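Local atomic coordinates of PHO85 cyclin-10 (Saccharomyces cerevisiae, PDB entry 4KRD), a protein that serves as a cyclin partner of the cyclin-dependent kinase PHO85, the pair phosphorylating and negatively regulating glycogen synthase GSY2. Residues Glu67-Glu70 with Tyr71-Phe74; Ser154-Tyr157 with Phe158-Cys162. All blocks are in the same frame, centred on the assembly; numbering follows the deposited sequence.

Interaction 1. Residues Glu67-Glu70 with Tyr71-Phe74; sequences EKKE and YSNF
E67-E70 and Y71-F74 meet as successive turns in the last part of helix 65-72 in the cyclin domain, a local contact in which the backbone bonding changes from i to i+4 to a three-residue span. Two i to i+4 bonds come first: Y71 N reaches E67 O at 2.9 Å, and S72 N reaches K68 O at 3.1 Å. The next bond spans three residues, N73 N to E70 O at 3.0 Å, and its donor stands 50° out of the carbonyl plane. The carbonyl between, K69 O, receives the hydroxyl S72 OG at 2.7 Å. That bond depends on chi1 of S72 (65°), which sets OG between the backbone N and the carbonyl carbon, placing it within reach of the carbonyl one turn back.

On the next face, E70 and N73 run side by side in the same direction, their carboxylate and amide planes 68° apart. E70 OE1 lies 3.8 Å from N73 ND2. What links the two groups is S175 OG of helix 166-180, hydrogen-bonded to each; E70 OE2 bonds a polar side chain of another protein's chain. E70 is bent at chi2, which brings its carboxylate toward this amide. K69 NZ approaches N73 OD1 to 3.6 Å. An alanine in place of N73 would remove the amide and would probably cost S175 one of its partners and K69 its nearby oxygen. Y71 and F74 turn instead to helix 130-148, where Y71 OH bonds E132.

With one hydroxyl occupying K69 O and S175 shared by a carboxylate and an amide, the chemistry implies a polar helix face tied to helix 166-180, while E70, bonded both to S175 and to the other protein, is likely to have its carboxylate held against rotation.

Interaction 2. Residues Ser154-Tyr157 with Phe158-Cys162; sequences SHEY and FSKVC
Four i to i+4 backbone bonds join S154-Y157 to F158-V161, from F158 N to S154 O, nearly straight at 178°, through to V161 N to Y157 O at 3.0 Å. At the start, S154 OG accepts from Y157 N at 3.0 Å, an N-cap bond. At the next carbonyl, H155 O takes two donors from S159, one turn further along, its N at 3.1 Å and its OG at 2.7 Å, arriving from opposite faces of the carbonyl plane. The same hydroxyl lies over one face of the H155 ring, toward the rim.

V161 sets CG2 over a face of the Y157 ring, a CH-pi contact 4.0 Å from the centroid and 19° off the normal. Chi1 of Y157 (-174°) directs the ring forward along the helix to meet this methyl, and Y157 OH is anchored on K94 O. In one of the two conformers of E156, its extended chain runs alongside K160, but their salt bridge, E156 OE2 to K160 NZ, is long at 3.8 Å and doubtful. F158 packs on helix 130-148.

These features describe a serine-capped, amphipathic alpha-helix, 155-162, lying against the other helices of a mainly helical cyclin domain.

Overall arrangement
Both contacts are local, lying within short helices of the same cyclin domain, interaction 1 in the last part of helix 65-72 and interaction 2 where helix 155-162 begins and runs on. Their centres are 22 Å apart and their nearest atoms about 11 Å, so they do not touch. Helices 130-148 and 166-180 connect them: F74 meets M136 and A139 while F158 meets V141 and R142, and E70 touches I178 and C179 while S159 touches K166 and L169. Each contact also meets the chain of another protein through one residue, E70 by a hydrogen bond and H155 by packing and a weak bond to backbone.

Interaction 1. Residues Glu67-Glu70 with Tyr71-Phe74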
loop_
_atom_site.group_PDB
_atom_site.type_symbol
_atom_site.label_atom_id
_atom_site.label_comp_id
_atom_site.label_asym_id
_atom_site.label_seq_id
_atom_site.Cartn_x
_atom_site.Cartn_y
_atom_site.Cartn_z
ATOM N N GLU B 67 15.691 8.771 -16.110
ATOM C CA GLU B 67 14.352 8.582 -16.643
ATOM C C GLU B 67 14.392 8.418 -18.155
ATOM O O GLU B 67 13.623 7.647 -18.734
ATOM C CB GLU B 67 13.458 9.749 -16.236
ATOM C CG GLU B 67 13.240 9.859 -14.729
ATOM C CD GLU B 67 12.706 11.224 -14.307
ATOM O OE1 GLU B 67 13.478 12.211 -14.335
ATOM O OE2 GLU B 67 11.513 11.305 -13.944
ATOM N N LYS B 68 15.299 9.133 -18.804
ATOM C CA LYS B 68 15.434 9.002 -20.252
ATOM C C LYS B 68 15.865 7.586 -20.629
ATOM O O LYS B 68 15.331 6.997 -21.573
ATOM C CB LYS B 68 16.425 10.030 -20.803
ATOM C CG LYS B 68 16.376 10.167 -22.317
ATOM C CD LYS B 68 17.532 11.018 -22.835
ATOM C CE LYS B 68 18.877 10.436 -22.398
ATOM N NZ LYS B 68 20.041 11.230 -22.896
ATOM N N LYS B 69 16.825 7.037 -19.886
ATOM C CA LYS B 69 17.302 5.686 -20.148
ATOM C C LYS B 69 16.215 4.641 -19.902
ATOM O O LYS B 69 16.033 3.738 -20.707
ATOM C CB LYS B 69 18.551 5.373 -19.326
ATOM C CG LYS B 69 18.815 3.882 -19.113
ATOM C CD LYS B 69 18.926 3.106 -20.426
ATOM C CE LYS B 69 18.683 1.619 -20.190
ATOM N NZ LYS B 69 18.611 0.841 -21.460
ATOM N N GLU B 70 15.495 4.756 -18.789
ATOM C CA GLU B 70 14.359 3.861 -18.550
ATOM C C GLU B 70 13.336 3.953 -19.689
ATOM O O GLU B 70 12.875 2.938 -20.231
ATOM C CB GLU B 70 13.690 4.195 -17.208
ATOM C CG GLU B 70 14.602 4.042 -16.007
ATOM C CD GLU B 70 14.928 2.593 -15.696
ATOM O OE1 GLU B 70 14.321 1.693 -16.308
ATOM O OE2 GLU B 70 15.794 2.347 -14.832
ATOM N N TYR B 71 12.991 5.178 -20.062
ATOM C CA TYR B 71 11.978 5.382 -21.082
ATOM C C TYR B 71 12.328 4.747 -22.450
ATOM O O TYR B 71 11.451 4.235 -23.140
ATOM C CB TYR B 71 11.655 6.868 -21.238
ATOM C CG TYR B 71 10.457 7.086 -22.117
ATOM C CD1 TYR B 71 9.166 6.982 -21.604
ATOM C CD2 TYR B 71 10.608 7.354 -23.473
ATOM C CE1 TYR B 71 8.061 7.158 -22.415
ATOM C CE2 TYR B 71 9.509 7.533 -24.292
ATOM C CZ TYR B 71 8.239 7.428 -23.763
ATOM O OH TYR B 71 7.142 7.604 -24.571
ATOM N N SER B 72 13.603 4.772 -22.832
ATOM C CA SER B 72 14.030 4.163 -24.099
ATOM C C SER B 72 13.722 2.662 -24.189
ATOM O O SER B 72 13.672 2.097 -25.279
ATOM C CB SER B 72 15.521 4.403 -24.335
ATOM O OG SER B 72 16.305 3.748 -23.354
ATOM N N ASN B 73 13.512 2.015 -23.048
ATOM C CA ASN B 73 13.111 0.604 -23.045
ATOM C C ASN B 73 11.767 0.355 -23.749
ATOM O O ASN B 73 11.461 -0.769 -24.148
ATOM C CB ASN B 73 13.074 0.041 -21.607
ATOM C CG ASN B 73 14.464 -0.231 -21.045
ATOM O OD1 ASN B 73 15.361 -0.682 -21.763
ATOM N ND2 ASN B 73 14.651 0.049 -19.757
ATOM N N PHE B 74 10.951 1.395 -23.888
ATOM C CA PHE B 74 9.636 1.227 -24.510
ATOM C C PHE B 74 9.687 1.152 -26.037
ATOM O O PHE B 74 8.757 0.643 -26.658
ATOM C CB PHE B 74 8.668 2.336 -24.093
ATOM C CG PHE B 74 8.349 2.328 -22.621
ATOM C CD1 PHE B 74 7.695 1.251 -22.053
ATOM C CD2 PHE B 74 8.718 3.393 -21.814
ATOM C CE1 PHE B 74 7.420 1.223 -20.686
ATOM C CE2 PHE B 74 8.450 3.383 -20.446
ATOM C CZ PHE B 74 7.794 2.298 -19.883
#

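Interaction 2. Residues Ser154-Tyr157 with Phe158-Cys162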
loop_
_atom_site.group_PDB
_atom_site.type_symbol
_atom_site.label_atom_id
_atom_site.label_comp_id
_atom_site.label_asym_id
_atom_site.label_seq_id
_atom_site.Cartn_x
_atom_site.Cartn_y
_atom_site.Cartn_z
ATOM N N SER B 154 0.890 -15.044 -12.787
ATOM C CA SER B 154 2.313 -15.309 -12.652
ATOM C C SER B 154 3.094 -14.519 -13.694
ATOM O O SER B 154 2.571 -14.182 -14.757
ATOM C CB SER B 154 2.597 -16.802 -12.817
ATOM O OG SER B 154 2.214 -17.229 -14.113
ATOM N N HIS B 155 4.351 -14.233 -13.385
ATOM C CA HIS B 155 5.214 -13.533 -14.319
ATOM C C HIS B 155 5.325 -14.328 -15.619
ATOM O O HIS B 155 5.400 -13.757 -16.707
ATOM C CB HIS B 155 6.593 -13.337 -13.694
ATOM C CG HIS B 155 7.344 -12.168 -14.246
ATOM N ND1 HIS B 155 8.474 -12.308 -15.020
ATOM C CD2 HIS B 155 7.119 -10.838 -14.142
ATOM C CE1 HIS B 155 8.922 -11.114 -15.360
ATOM N NE2 HIS B 155 8.118 -10.204 -14.838
ATOM N N GLU B 156 5.333 -15.652 -15.493
ATOM C CA GLU B 156 5.401 -16.540 -16.647
ATOM C C GLU B 156 4.157 -16.399 -17.520
ATOM O O GLU B 156 4.255 -16.140 -18.715
ATOM C CB GLU B 156 5.551 -17.991 -16.180
ATOM C CG GLU B 156 5.841 -18.985 -17.292
ATOM C CD GLU B 156 6.262 -20.339 -16.750
ATOM O OE1 GLU B 156 5.839 -20.677 -15.627
ATOM O OE2 GLU B 156 7.019 -21.060 -17.440
ATOM N N TYR B 157 2.988 -16.568 -16.913
ATOM C CA TYR B 157 1.728 -16.450 -17.629
ATOM C C TYR B 157 1.545 -15.096 -18.325
ATOM O O TYR B 157 1.195 -15.039 -19.515
ATOM C CB TYR B 157 0.553 -16.709 -16.695
ATOM C CG TYR B 157 -0.762 -16.751 -17.428
ATOM C CD1 TYR B 157 -1.062 -17.809 -18.275
ATOM C CD2 TYR B 157 -1.700 -15.736 -17.286
ATOM C CE1 TYR B 157 -2.258 -17.858 -18.961
ATOM C CE2 TYR B 157 -2.906 -15.780 -17.967
ATOM C CZ TYR B 157 -3.177 -16.849 -18.803
ATOM O OH TYR B 157 -4.364 -16.917 -19.498
ATOM N N PHE B 158 1.766 -14.004 -17.597
ATOM C CA PHE B 158 1.621 -12.672 -18.211
ATOM C C PHE B 158 2.583 -12.445 -19.391
ATOM O O PHE B 158 2.188 -11.916 -20.433
ATOM C CB PHE B 158 1.759 -11.551 -17.175
ATOM C CG PHE B 158 1.217 -10.226 -17.649
ATOM C CD1 PHE B 158 -0.135 -9.948 -17.563
ATOM C CD2 PHE B 158 2.058 -9.269 -18.205
ATOM C CE1 PHE B 158 -0.645 -8.730 -18.019
ATOM C CE2 PHE B 158 1.557 -8.051 -18.658
ATOM C CZ PHE B 158 0.203 -7.783 -18.571
ATOM N N SER B 159 3.843 -12.831 -19.226
ATOM C CA SER B 159 4.814 -12.755 -20.317
ATOM C C SER B 159 4.305 -13.436 -21.594
ATOM O O SER B 159 4.318 -12.844 -22.672
ATOM C CB SER B 159 6.130 -13.409 -19.893
ATOM O OG SER B 159 6.707 -12.721 -18.802
ATOM N N LYS B 160 3.849 -14.678 -21.464
ATOM C CA LYS B 160 3.362 -15.440 -22.614
ATOM C C LYS B 160 2.150 -14.782 -23.249
ATOM O O LYS B 160 2.008 -14.777 -24.470
ATOM C CB LYS B 160 3.005 -16.870 -22.210
ATOM C CG LYS B 160 4.175 -17.682 -21.688
ATOM C CD LYS B 160 3.703 -19.057 -21.216
ATOM C CE LYS B 160 4.835 -19.859 -20.586
ATOM N NZ LYS B 160 4.331 -21.162 -20.061
ATOM N N VAL B 161 1.262 -14.244 -22.425
ATOM C CA VAL B 161 0.105 -13.533 -22.951
ATOM C C VAL B 161 0.539 -12.354 -23.826
ATOM O O VAL B 161 -0.029 -12.126 -24.899
ATOM C CB VAL B 161 -0.818 -13.041 -21.824
ATOM C CG1 VAL B 161 -1.834 -12.039 -22.366
ATOM C CG2 VAL B 161 -1.517 -14.216 -21.168
ATOM N N CYS B 162 1.567 -11.629 -23.377
ATOM C CA CYS B 162 2.047 -10.432 -24.068
ATOM C C CYS B 162 3.097 -10.754 -25.121
ATOM O O CYS B 162 3.568 -9.866 -25.841
ATOM C CB CYS B 162 2.627 -9.433 -23.063
ATOM S SG CYS B 162 1.421 -8.785 -21.886
#